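Local atomic coordinates of polyketide synthase (Lyngbya majuscula 19L, PDB entry 3QIT), a protein that releases the finished chain in curacin A biosynthesis as a decarboxylating thioesterase, forming a terminal alkene. Residues C17-G22 / A186-Q191; I35-L40 / G268-I273; R87-L92 / P117-E122; I124-P129 / A277-L282. All blocks are in the same frame, centred on the assembly; numbering follows the deposited sequence. Where two conformers were deposited one is given.

Interaction 1 of 4, residues C17-G22 / A186-Q191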
loop_
_atom_site.group_PDB
_atom_site.type_symbol
_atom_site.label_atom_id
_atom_site.label_comp_id
_atom_site.label_asym_id
_atom_site.label_seq_id
_atom_site.Cartn_x
_atom_site.Cartn_y
_atom_site.Cartn_z
ATOM N N CYS B 17 5.634 -2.432 18.596
ATOM C CA CYS B 17 5.678 -2.958 19.968
ATOM C C CYS B 17 5.752 -4.482 19.917
ATOM O O CYS B 17 4.884 -5.123 19.302
ATOM C CB CYS B 17 4.411 -2.566 20.743
ATOM S SG CYS B 17 4.524 -3.162 22.487
ATOM N N LEU B 18 6.771 -5.069 20.558
ATOM C CA LEU B 18 6.838 -6.530 20.681
ATOM C C LEU B 18 6.426 -6.937 22.086
ATOM O O LEU B 18 7.101 -6.579 23.037
ATOM C CB LEU B 18 8.279 -6.998 20.437
ATOM C CG LEU B 18 8.893 -6.744 19.059
ATOM C CD1 LEU B 18 10.314 -7.363 19.010
ATOM C CD2 LEU B 18 8.038 -7.319 17.968
ATOM N N CYS B 19 5.316 -7.661 22.225
ATOM C CA CYS B 19 4.932 -8.174 23.532
ATOM C C CYS B 19 5.633 -9.504 23.691
ATOM O O CYS B 19 5.679 -10.290 22.744
ATOM C CB CYS B 19 3.440 -8.427 23.616
ATOM S SG CYS B 19 2.416 -6.957 23.349
ATOM N N SER B 20 6.208 -9.758 24.855
ATOM C CA SER B 20 6.898 -11.023 25.045
ATOM C C SER B 20 6.710 -11.600 26.440
ATOM O O SER B 20 6.497 -10.869 27.415
ATOM C CB SER B 20 8.398 -10.892 24.735
ATOM O OG SER B 20 9.060 -10.152 25.737
ATOM N N TRP B 21 6.775 -12.932 26.509
ATOM C CA TRP B 21 6.699 -13.667 27.761
ATOM C C TRP B 21 7.826 -14.677 27.737
ATOM O O TRP B 21 8.147 -15.231 26.684
ATOM C CB TRP B 21 5.372 -14.428 27.891
ATOM C CG TRP B 21 4.137 -13.580 27.876
ATOM C CD1 TRP B 21 3.417 -13.167 28.952
ATOM C CD2 TRP B 21 3.473 -13.058 26.719
ATOM N NE1 TRP B 21 2.335 -12.420 28.537
ATOM C CE2 TRP B 21 2.333 -12.358 27.170
ATOM C CE3 TRP B 21 3.708 -13.157 25.342
ATOM C CZ2 TRP B 21 1.449 -11.703 26.285
ATOM C CZ3 TRP B 21 2.829 -12.501 24.454
ATOM C CH2 TRP B 21 1.708 -11.811 24.938
ATOM N N GLY B 22 8.442 -14.905 28.891
ATOM C CA GLY B 22 9.455 -15.958 29.001
ATOM C C GLY B 22 10.862 -15.433 28.830
ATOM O O GLY B 22 11.049 -14.245 28.607
ATOM N N ALA B 186 -8.608 -4.215 27.657
ATOM C CA ALA B 186 -9.158 -2.849 27.499
ATOM C C ALA B 186 -8.231 -1.773 28.073
ATOM O O ALA B 186 -8.089 -0.700 27.495
ATOM C CB ALA B 186 -10.558 -2.753 28.136
ATOM N N GLN B 187 -7.653 -2.048 29.251
ATOM C CA GLN B 187 -6.633 -1.228 29.889
ATOM C C GLN B 187 -5.518 -0.852 28.928
ATOM O O GLN B 187 -5.109 0.307 28.865
ATOM C CB GLN B 187 -6.070 -2.062 31.071
ATOM C CG GLN B 187 -4.949 -1.508 31.929
ATOM C CD GLN B 187 -4.637 -2.476 33.109
ATOM O OE1 GLN B 187 -4.133 -3.579 32.905
ATOM N NE2 GLN B 187 -4.949 -2.057 34.324
ATOM N N ARG B 188 -5.083 -1.813 28.122
ATOM C CA ARG B 188 -3.969 -1.578 27.225
ATOM C C ARG B 188 -4.344 -0.706 26.015
ATOM O O ARG B 188 -3.518 0.050 25.504
ATOM C CB ARG B 188 -3.350 -2.907 26.778
ATOM C CG ARG B 188 -2.058 -2.727 26.004
ATOM C CD ARG B 188 -1.226 -3.993 26.031
ATOM N NE ARG B 188 0.052 -3.807 25.334
ATOM C CZ ARG B 188 0.282 -4.064 24.043
ATOM N NH1 ARG B 188 -0.692 -4.502 23.259
ATOM N NH2 ARG B 188 1.506 -3.870 23.537
ATOM N N ILE B 189 -5.594 -0.815 25.578
ATOM C CA ILE B 189 -6.014 -0.178 24.328
ATOM C C ILE B 189 -7.100 0.864 24.499
ATOM O O ILE B 189 -7.891 1.085 23.594
ATOM C CB ILE B 189 -6.401 -1.196 23.237
ATOM C CG1 ILE B 189 -7.504 -2.174 23.709
ATOM C CG2 ILE B 189 -5.111 -1.913 22.720
ATOM C CD1 ILE B 189 -8.174 -2.924 22.513
ATOM N N THR B 190 -7.102 1.533 25.644
ATOM C CA THR B 190 -7.960 2.723 25.801
ATOM C C THR B 190 -7.129 3.935 26.219
ATOM O O THR B 190 -6.032 3.787 26.790
ATOM C CB THR B 190 -9.102 2.508 26.793
ATOM O OG1 THR B 190 -8.592 1.936 28.012
ATOM C CG2 THR B 190 -10.158 1.580 26.190
ATOM N N GLN B 191 -7.676 5.127 25.972
ATOM C CA GLN B 191 -7.007 6.369 26.338
ATOM C C GLN B 191 -8.084 7.419 26.556
ATOM O O GLN B 191 -9.165 7.328 25.933
ATOM C CB GLN B 191 -6.031 6.813 25.237
ATOM C CG GLN B 191 -6.741 7.308 23.961
ATOM C CD GLN B 191 -5.817 7.594 22.779
ATOM O OE1 GLN B 191 -6.279 8.067 21.747
ATOM N NE2 GLN B 191 -4.533 7.278 22.911
#

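Interaction 2 of 4, residues I35-L40 / G268-I273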
loop_
_atom_site.group_PDB
_atom_site.type_symbol
_atom_site.label_atom_id
_atom_site.label_comp_id
_atom_site.label_asym_id
_atom_site.label_seq_id
_atom_site.Cartn_x
_atom_site.Cartn_y
_atom_site.Cartn_z
ATOM N N ILE B 35 -7.271 -9.028 13.082
ATOM C CA ILE B 35 -7.637 -7.624 12.935
ATOM C C ILE B 35 -8.326 -7.111 14.195
ATOM O O ILE B 35 -9.137 -7.808 14.818
ATOM C CB ILE B 35 -8.531 -7.416 11.656
ATOM C CG1 ILE B 35 -8.575 -5.951 11.250
ATOM C CG2 ILE B 35 -9.945 -7.955 11.853
ATOM C CD1 ILE B 35 -7.306 -5.457 10.672
ATOM N N LEU B 36 -7.992 -5.870 14.534
ATOM C CA LEU B 36 -8.494 -5.150 15.713
ATOM C C LEU B 36 -7.963 -5.654 17.042
ATOM O O LEU B 36 -8.175 -5.004 18.058
ATOM C CB LEU B 36 -10.029 -5.083 15.747
ATOM C CG LEU B 36 -10.655 -4.523 14.495
ATOM C CD1 LEU B 36 -12.144 -4.381 14.735
ATOM C CD2 LEU B 36 -10.020 -3.194 14.099
ATOM N N GLU B 37 -7.250 -6.777 17.045
ATOM C CA GLU B 37 -6.697 -7.278 18.328
ATOM C C GLU B 37 -5.300 -6.711 18.645
ATOM O O GLU B 37 -4.984 -5.599 18.231
ATOM C CB GLU B 37 -6.772 -8.803 18.396
ATOM C CG GLU B 37 -8.248 -9.250 18.445
ATOM C CD GLU B 37 -8.427 -10.708 18.799
ATOM O OE1 GLU B 37 -8.273 -11.071 19.988
ATOM O OE2 GLU B 37 -8.748 -11.483 17.878
ATOM N N GLN B 38 -4.490 -7.436 19.427
ATOM C CA GLN B 38 -3.224 -6.878 19.911
ATOM C C GLN B 38 -2.393 -8.039 20.419
ATOM O O GLN B 38 -2.923 -9.130 20.640
ATOM C CB GLN B 38 -3.477 -5.890 21.074
ATOM C CG GLN B 38 -4.314 -6.479 22.203
ATOM C CD GLN B 38 -4.501 -5.512 23.356
ATOM O OE1 GLN B 38 -3.553 -4.872 23.812
ATOM N NE2 GLN B 38 -5.739 -5.384 23.819
ATOM N N GLY B 39 -1.102 -7.818 20.588
ATOM C CA GLY B 39 -0.216 -8.923 21.014
ATOM C C GLY B 39 -0.596 -9.512 22.349
ATOM O O GLY B 39 -0.497 -10.731 22.552
ATOM N N LEU B 40 -1.104 -8.662 23.245
ATOM C CA LEU B 40 -1.546 -9.107 24.563
ATOM C C LEU B 40 -2.681 -10.139 24.504
ATOM O O LEU B 40 -2.816 -10.918 25.423
ATOM C CB LEU B 40 -1.930 -7.905 25.435
ATOM C CG LEU B 40 -2.538 -8.150 26.813
ATOM C CD1 LEU B 40 -1.579 -8.861 27.737
ATOM C CD2 LEU B 40 -3.000 -6.857 27.424
ATOM N N GLY B 268 -15.092 -21.819 19.465
ATOM C CA GLY B 268 -15.496 -21.118 18.242
ATOM C C GLY B 268 -14.310 -20.499 17.513
ATOM O O GLY B 268 -13.236 -21.082 17.470
ATOM N N HIS B 269 -14.529 -19.335 16.900
ATOM C CA HIS B 269 -13.496 -18.687 16.114
ATOM C C HIS B 269 -12.320 -18.247 16.974
ATOM O O HIS B 269 -11.153 -18.297 16.540
ATOM C CB HIS B 269 -14.091 -17.473 15.388
ATOM C CG HIS B 269 -13.090 -16.711 14.580
ATOM N ND1 HIS B 269 -12.406 -17.275 13.521
ATOM C CD2 HIS B 269 -12.670 -15.427 14.663
ATOM C CE1 HIS B 269 -11.592 -16.371 13.000
ATOM N NE2 HIS B 269 -11.742 -15.240 13.666
ATOM N N ASN B 270 -12.627 -17.838 18.199
ATOM C CA ASN B 270 -11.623 -17.193 19.037
ATOM C C ASN B 270 -10.901 -18.166 19.954
ATOM O O ASN B 270 -10.953 -18.066 21.183
ATOM C CB ASN B 270 -12.282 -16.043 19.786
ATOM C CG ASN B 270 -12.655 -14.922 18.852
ATOM O OD1 ASN B 270 -11.798 -14.403 18.121
ATOM N ND2 ASN B 270 -13.926 -14.562 18.841
ATOM N N LEU B 271 -10.208 -19.108 19.328
ATOM C CA LEU B 271 -9.567 -20.215 20.047
ATOM C C LEU B 271 -8.440 -19.779 20.977
ATOM O O LEU B 271 -8.149 -20.445 21.972
ATOM C CB LEU B 271 -9.053 -21.261 19.055
ATOM C CG LEU B 271 -10.083 -22.126 18.319
ATOM C CD1 LEU B 271 -9.369 -23.066 17.345
ATOM C CD2 LEU B 271 -10.965 -22.926 19.278
ATOM N N HIS B 272 -7.801 -18.653 20.671
ATOM C CA HIS B 272 -6.768 -18.122 21.548
ATOM C C HIS B 272 -7.320 -17.746 22.921
ATOM O O HIS B 272 -6.560 -17.640 23.890
ATOM C CB HIS B 272 -6.045 -16.929 20.882
ATOM C CG HIS B 272 -6.948 -15.795 20.524
ATOM N ND1 HIS B 272 -8.094 -15.963 19.773
ATOM C CD2 HIS B 272 -6.868 -14.470 20.794
ATOM C CE1 HIS B 272 -8.683 -14.793 19.606
ATOM N NE2 HIS B 272 -7.956 -13.873 20.216
ATOM N N ILE B 273 -8.649 -17.604 23.016
ATOM C CA ILE B 273 -9.295 -17.335 24.295
ATOM C C ILE B 273 -10.074 -18.583 24.751
ATOM O O ILE B 273 -9.936 -19.017 25.910
ATOM C CB ILE B 273 -10.261 -16.125 24.203
ATOM C CG1 ILE B 273 -9.547 -14.915 23.577
ATOM C CG2 ILE B 273 -10.865 -15.796 25.576
ATOM C CD1 ILE B 273 -8.272 -14.503 24.274
HETATM O O HOH W 1 -11.379 -12.019 17.252
#

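Interaction 3 of 4, residues R87-L92 / P117-E122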
loop_
_atom_site.group_PDB
_atom_site.type_symbol
_atom_site.label_atom_id
_atom_site.label_comp_id
_atom_site.label_asym_id
_atom_site.label_seq_id
_atom_site.Cartn_x
_atom_site.Cartn_y
_atom_site.Cartn_z
ATOM N N ARG B 87 10.370 -7.881 9.154
ATOM C CA ARG B 87 11.293 -7.108 9.992
ATOM C C ARG B 87 11.449 -7.701 11.404
ATOM O O ARG B 87 12.564 -7.780 11.924
ATOM C CB ARG B 87 10.840 -5.645 10.076
ATOM C CG ARG B 87 11.724 -4.780 10.959
ATOM C CD ARG B 87 13.135 -4.691 10.366
ATOM N NE ARG B 87 14.035 -3.918 11.212
ATOM C CZ ARG B 87 14.771 -4.441 12.190
ATOM N NH1 ARG B 87 14.718 -5.748 12.447
ATOM N NH2 ARG B 87 15.571 -3.660 12.903
ATOM N N VAL B 88 10.333 -8.129 12.006
ATOM C CA VAL B 88 10.350 -8.740 13.335
ATOM C C VAL B 88 11.177 -10.034 13.311
ATOM O O VAL B 88 12.008 -10.265 14.200
ATOM C CB VAL B 88 8.912 -9.054 13.845
ATOM C CG1 VAL B 88 8.995 -9.857 15.136
ATOM C CG2 VAL B 88 8.122 -7.748 14.092
ATOM N N ILE B 89 10.984 -10.845 12.277
ATOM C CA ILE B 89 11.767 -12.092 12.144
ATOM C C ILE B 89 13.259 -11.804 12.050
ATOM O O ILE B 89 14.082 -12.488 12.694
ATOM C CB ILE B 89 11.290 -12.939 10.969
ATOM C CG1 ILE B 89 9.908 -13.492 11.292
ATOM C CG2 ILE B 89 12.264 -14.131 10.715
ATOM C CD1 ILE B 89 9.131 -13.977 10.083
ATOM N N GLN B 90 13.614 -10.774 11.283
ATOM C CA GLN B 90 15.019 -10.390 11.144
ATOM C C GLN B 90 15.629 -10.001 12.488
ATOM O O GLN B 90 16.838 -10.115 12.686
ATOM C CB GLN B 90 15.219 -9.247 10.125
ATOM C CG GLN B 90 14.653 -9.466 8.705
ATOM C CD GLN B 90 14.877 -10.860 8.118
ATOM O OE1 GLN B 90 16.018 -11.317 7.975
ATOM N NE2 GLN B 90 13.780 -11.529 7.744
ATOM N N GLU B 91 14.788 -9.567 13.418
ATOM C CA GLU B 91 15.232 -9.143 14.741
ATOM C C GLU B 91 15.414 -10.327 15.701
ATOM O O GLU B 91 16.130 -10.216 16.696
ATOM C CB GLU B 91 14.258 -8.106 15.319
ATOM C CG GLU B 91 14.771 -7.309 16.523
ATOM C CD GLU B 91 15.869 -6.300 16.191
ATOM O OE1 GLU B 91 16.236 -6.133 15.002
ATOM O OE2 GLU B 91 16.377 -5.675 17.148
ATOM N N LEU B 92 14.764 -11.450 15.401
ATOM C CA LEU B 92 14.805 -12.629 16.267
ATOM C C LEU B 92 16.037 -13.470 15.965
ATOM O O LEU B 92 16.684 -13.260 14.930
ATOM C CB LEU B 92 13.502 -13.453 16.122
ATOM C CG LEU B 92 12.239 -12.689 16.541
ATOM C CD1 LEU B 92 10.967 -13.503 16.227
ATOM C CD2 LEU B 92 12.277 -12.287 18.027
ATOM N N PRO B 117 10.597 -19.857 4.192
ATOM C CA PRO B 117 10.393 -21.200 4.756
ATOM C C PRO B 117 11.514 -21.711 5.652
ATOM O O PRO B 117 11.240 -22.428 6.612
ATOM C CB PRO B 117 10.263 -22.087 3.503
ATOM C CG PRO B 117 10.919 -21.321 2.421
ATOM C CD PRO B 117 10.563 -19.890 2.721
ATOM N N LYS B 118 12.769 -21.353 5.364
ATOM C CA LYS B 118 13.877 -21.886 6.161
ATOM C C LYS B 118 13.842 -21.381 7.605
ATOM O O LYS B 118 14.427 -21.985 8.498
ATOM C CB LYS B 118 15.224 -21.564 5.511
ATOM C CG LYS B 118 15.378 -22.134 4.111
ATOM C CD LYS B 118 16.719 -21.717 3.518
ATOM C CE LYS B 118 16.913 -22.260 2.104
ATOM N NZ LYS B 118 16.110 -21.493 1.107
ATOM N N LYS B 119 13.114 -20.293 7.832
ATOM C CA LYS B 119 13.011 -19.695 9.153
ATOM C C LYS B 119 11.946 -20.334 10.049
ATOM O O LYS B 119 11.868 -20.020 11.237
ATOM C CB LYS B 119 12.792 -18.181 9.023
ATOM C CG LYS B 119 14.026 -17.494 8.396
ATOM C CD LYS B 119 13.867 -15.987 8.246
ATOM C CE LYS B 119 15.015 -15.377 7.442
ATOM N NZ LYS B 119 16.342 -15.547 8.104
ATOM N N ILE B 120 11.152 -21.234 9.491
ATOM C CA ILE B 120 9.935 -21.699 10.187
ATOM C C ILE B 120 10.007 -23.191 10.462
ATOM O O ILE B 120 10.004 -24.007 9.530
ATOM C CB ILE B 120 8.632 -21.415 9.386
ATOM C CG1 ILE B 120 8.535 -19.960 8.859
ATOM C CG2 ILE B 120 7.385 -21.794 10.217
ATOM C CD1 ILE B 120 8.731 -18.845 9.898
ATOM N N LYS B 121 10.070 -23.554 11.741
ATOM C CA LYS B 121 10.114 -24.974 12.136
ATOM C C LYS B 121 8.746 -25.630 11.936
ATOM O O LYS B 121 8.643 -26.740 11.381
ATOM C CB LYS B 121 10.564 -25.090 13.606
ATOM C CG LYS B 121 10.538 -26.489 14.213
ATOM C CD LYS B 121 10.805 -26.380 15.723
ATOM C CE LYS B 121 11.381 -27.672 16.308
ATOM N NZ LYS B 121 10.424 -28.796 16.291
ATOM N N GLU B 122 7.699 -24.950 12.400
ATOM C CA GLU B 122 6.313 -25.418 12.236
ATOM C C GLU B 122 5.410 -24.207 12.093
ATOM O O GLU B 122 5.604 -23.209 12.772
ATOM C CB GLU B 122 5.846 -26.255 13.438
ATOM C CG GLU B 122 4.362 -26.739 13.364
ATOM C CD GLU B 122 4.187 -28.093 12.660
ATOM O OE1 GLU B 122 5.165 -28.866 12.608
ATOM O OE2 GLU B 122 3.071 -28.395 12.180
#

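Interaction 4 of 4, residues I124-P129 / A277-L282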
loop_
_atom_site.group_PDB
_atom_site.type_symbol
_atom_site.label_atom_id
_atom_site.label_comp_id
_atom_site.label_asym_id
_atom_site.label_seq_id
_atom_site.Cartn_x
_atom_site.Cartn_y
_atom_site.Cartn_z
ATOM N N ILE B 124 1.601 -22.942 12.464
ATOM C CA ILE B 124 0.358 -23.301 13.169
ATOM C C ILE B 124 -0.681 -22.248 12.787
ATOM O O ILE B 124 -0.547 -21.067 13.156
ATOM C CB ILE B 124 0.567 -23.355 14.701
ATOM C CG1 ILE B 124 1.604 -24.448 15.011
ATOM C CG2 ILE B 124 -0.763 -23.689 15.403
ATOM C CD1 ILE B 124 2.366 -24.249 16.258
ATOM N N LEU B 125 -1.690 -22.684 12.026
ATOM C CA LEU B 125 -2.667 -21.770 11.429
ATOM C C LEU B 125 -3.992 -21.921 12.143
ATOM O O LEU B 125 -4.679 -22.919 11.968
ATOM C CB LEU B 125 -2.802 -22.057 9.917
ATOM C CG LEU B 125 -1.459 -21.947 9.198
ATOM C CD1 LEU B 125 -1.616 -22.398 7.744
ATOM C CD2 LEU B 125 -0.916 -20.510 9.274
ATOM N N VAL B 126 -4.320 -20.949 12.997
ATOM C CA VAL B 126 -5.532 -21.056 13.807
ATOM C C VAL B 126 -6.630 -20.269 13.133
ATOM O O VAL B 126 -6.496 -19.052 12.945
ATOM C CB VAL B 126 -5.313 -20.527 15.240
ATOM C CG1 VAL B 126 -6.560 -20.759 16.108
ATOM C CG2 VAL B 126 -4.124 -21.246 15.872
ATOM N N GLU B 127 -7.675 -20.983 12.711
ATOM C CA GLU B 127 -8.835 -20.371 12.039
ATOM C C GLU B 127 -8.438 -19.581 10.798
ATOM O O GLU B 127 -8.708 -18.371 10.665
ATOM C CB GLU B 127 -9.642 -19.541 13.034
ATOM C CG GLU B 127 -10.422 -20.442 14.016
ATOM C CD GLU B 127 -11.720 -20.934 13.417
ATOM O OE1 GLU B 127 -12.541 -20.057 13.034
ATOM O OE2 GLU B 127 -11.924 -22.175 13.310
ATOM N N LEU B 128 -7.803 -20.288 9.872
ATOM C CA LEU B 128 -7.360 -19.713 8.614
ATOM C C LEU B 128 -8.565 -19.418 7.740
ATOM O O LEU B 128 -9.361 -20.301 7.484
ATOM C CB LEU B 128 -6.427 -20.703 7.895
ATOM C CG LEU B 128 -5.896 -20.205 6.551
ATOM C CD1 LEU B 128 -4.777 -19.159 6.754
ATOM C CD2 LEU B 128 -5.426 -21.400 5.706
ATOM N N PRO B 129 -8.713 -18.150 7.302
ATOM C CA PRO B 129 -9.832 -17.864 6.382
ATOM C C PRO B 129 -9.473 -18.178 4.930
ATOM O O PRO B 129 -8.309 -18.414 4.604
ATOM C CB PRO B 129 -10.081 -16.361 6.580
ATOM C CG PRO B 129 -8.831 -15.807 7.237
ATOM C CD PRO B 129 -7.950 -16.951 7.689
ATOM N N ALA B 277 -5.364 -23.141 26.663
ATOM C CA ALA B 277 -4.484 -24.208 27.171
ATOM C C ALA B 277 -4.290 -25.305 26.121
ATOM O O ALA B 277 -3.178 -25.809 25.931
ATOM C CB ALA B 277 -5.031 -24.796 28.456
ATOM N N ALA B 278 -5.380 -25.688 25.455
ATOM C CA ALA B 278 -5.319 -26.718 24.413
ATOM C C ALA B 278 -4.453 -26.289 23.244
ATOM O O ALA B 278 -3.693 -27.095 22.682
ATOM C CB ALA B 278 -6.737 -27.101 23.933
ATOM N N LEU B 279 -4.572 -25.013 22.845
ATOM C CA LEU B 279 -3.740 -24.503 21.789
ATOM C C LEU B 279 -2.252 -24.486 22.192
ATOM O O LEU B 279 -1.395 -24.883 21.415
ATOM C CB LEU B 279 -4.248 -23.113 21.352
ATOM C CG LEU B 279 -3.507 -22.464 20.198
ATOM C CD1 LEU B 279 -3.406 -23.375 18.970
ATOM C CD2 LEU B 279 -4.267 -21.142 19.875
ATOM N N ALA B 280 -1.948 -24.074 23.421
ATOM C CA ALA B 280 -0.564 -24.104 23.890
ATOM C C ALA B 280 -0.028 -25.536 23.822
ATOM O O ALA B 280 1.110 -25.766 23.385
ATOM C CB ALA B 280 -0.471 -23.573 25.309
ATOM N N SER B 281 -0.862 -26.473 24.257
ATOM C CA SER B 281 -0.484 -27.886 24.298
ATOM C C SER B 281 -0.153 -28.382 22.900
ATOM O O SER B 281 0.846 -29.069 22.691
ATOM C CB SER B 281 -1.612 -28.715 24.891
ATOM O OG SER B 281 -1.213 -30.065 25.007
ATOM N N LEU B 282 -0.986 -28.001 21.931
ATOM C CA LEU B 282 -0.743 -28.376 20.547
ATOM C C LEU B 282 0.587 -27.809 19.999
ATOM O O LEU B 282 1.338 -28.499 19.304
ATOM C CB LEU B 282 -1.926 -27.918 19.702
ATOM C CG LEU B 282 -1.809 -28.128 18.214
ATOM C CD1 LEU B 282 -1.677 -29.619 17.893
ATOM C CD2 LEU B 282 -3.081 -27.572 17.633
#

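Interaction 1 of 4, residues C17-G22 / A186-Q191
C17 and C19 of strand 14-21 both bring their sulfur to NH2 of R188, the last residue of helix 179-188.

The contacts across the segments are between sulfur and guanidinium, and none is a hydrogen bond. C17 SG lies at the guanidinium edge, in its plane, 3.3 Å from R188 NH2. C19 SG lies over one face instead, 3.2 Å from R188 NH2 and 3.7 Å from R188 CZ. The two cysteines reach the same nitrogen with different torsions. C17 SG is anti to the backbone N (chi1 -177°), whereas C19 SG is turned beside it (chi1 -60°). The R188 chain runs extended from CG to NE and spans most of the distance between the backbones, whose closest CA atoms, those of C19 and R188, are 11.7 Å apart.

The charged interactions of R188 lie outside the two segments. NH2 forms a salt bridge with D60, NE forms another with E6, and NH1 is hydrogen-bonded to Q38. The buried charge is therefore probably well compensated, and its rotation is restrained from several sides. A methionine at R188 is likely to leave the carboxylates of D60 and E6 without their cationic mate and Q38 without its donor.

Within its own segment the helix end has a side-chain bond: T190 OG1 donates to A186 O at 2.7 Å, coming from above the carbonyl plane.

A buried arginine thus joins the second strand of the central sheet to a helix that is probably part of the lid region inserted in this alpha/beta hydrolase fold.

Interaction 2 of 4, residues I35-L40 / G268-I273
E37 and H272 meet next to the probable Ser-His-Glu triad of this alpha/beta hydrolase, whose histidine would be H269. E37 is in the loop after strand 28-32, and H272 is in the short helix 271-274.

H272 NE2 donates to E37 OE1 at 2.8 Å. The bond is nearly straight, 166° at the hydrogen. It uses the syn side of the carboxylate and stays close to the plane of the imidazole. The two flat groups are nevertheless turned 50° apart. H272 CG sits between the backbone N and the carbonyl carbon (chi1 59°), which keeps the ring close to its own segment, where I273 CG1 covers one face, 3.8 Å above the plane of the H272 ring. The ring of H102 also meets H272.

The other carboxylate oxygen meets N270 through water. The water is 2.8 Å from E37 OE2 and 2.6 Å from N270 OD1. An alanine in place of E37 would probably leave H272 NE2 without its acceptor, the water with one partner fewer, and the imidazole freer to turn.

The His-carboxylate hydrogen bond thus ties the loop after strand 28-32 to the turn that carries the probable catalytic histidine of the hydrolase fold.

Interaction 3 of 4, residues R87-L92 / P117-E122
E91 OE1 is gripped twice by R87, on the same helix that sets I89 and Q90 against K119. R87 NH1 donates to E91 OE1 at 3.0 Å in a salt bridge. R87 NH2 adds a weak bond to E91 OE1 at 3.3 Å. The donor NH1 meets the carboxylate on its anti side, 32° out of its plane. This pair lies on the helix surface that faces strand 5-11, where R87 touches L9 and F11.

The contact between the segments is van der Waals packing and centres on the K119 chain. I89 CG2 presses on K119 CD at 3.5 Å, a close approach for two carbons. The methyl is directed there because CG2 of I89 is anti to its backbone N. The lysine chain is straight from CB to CE and bends only at its last torsion (chi4 -63°). Q90 comes to it crosswise, its NE2 4.1 Å from K119 CE. That amide is already hydrogen-bonded to D86 O, one turn back on helix 78-91.

I120 fills in beside them but stays farther off. I120 CD1 is 4.9 Å from I89 CD1. It also packs on L97 and L99 of the neighbouring strand 97-102.

No hydrogen bond or salt bridge joins the segments. The methylenes of K119 shield I89 at the border of the core, and the contact probably depends little on the lysine's charge.

Interaction 4 of 4, residues I124-P129 / A277-L282
V126 and L279 pack a strand of the central alpha/beta hydrolase sheet against helix 276-284, near the C-terminus. The contact is wholly apolar. No hydrogen bond crosses it.

The tight part is the pair V126 and L279, which meet tip to tip. L279 reaches straight out from the helix, with CG anti to the backbone N (chi1 -177°). V126 also points its CB toward the helix, and CG2 is the methyl that makes the contact. L279 is further held by V45 of helix 43-51, which covers the same face of the sheet.

The looser part lies toward I124, two residues back on the strand. I124 CG2 is 4.5 Å from L279 CD1, at the limit of contact. L282 also points toward the strand, but L282 CD2 is still 5.0 Å from I124 CG2. L282 is partly exposed and touches V237 of the next strand. Farther round the helix, A277 and S281 are exposed to solvent and take no part.

L125 points to the other side of the sheet, where it meets helix 104-115. The strand ends after V126, and E127, the probable acid of the Ser-His-Glu triad, turns off to bond with H269. Just before that turn, V126 CG2 faces both methyls of the leucine, 3.8 Å from L279 CD1 and 4.0 Å from L279 CD2.

Interactions 1, 3 and 4 all reach the central mixed sheet, and interactions 3 and 4 use the same strand, 120-126, one after the other along the chain. Interaction 2 lies nearest the centre of the chain. Its centre is about 13 Å from that of interaction 1, which it touches through Q38 and R188. It is about 11 Å from interaction 4, and there H269 ND1 bonds E127 OE1. Interaction 3 is nested within the loops closed by interactions 1 and 2, with its centre about 22 Å from each. Helix 179-188, the probable triad and the C-terminal helix are thus joined in one continuous chain of contacts.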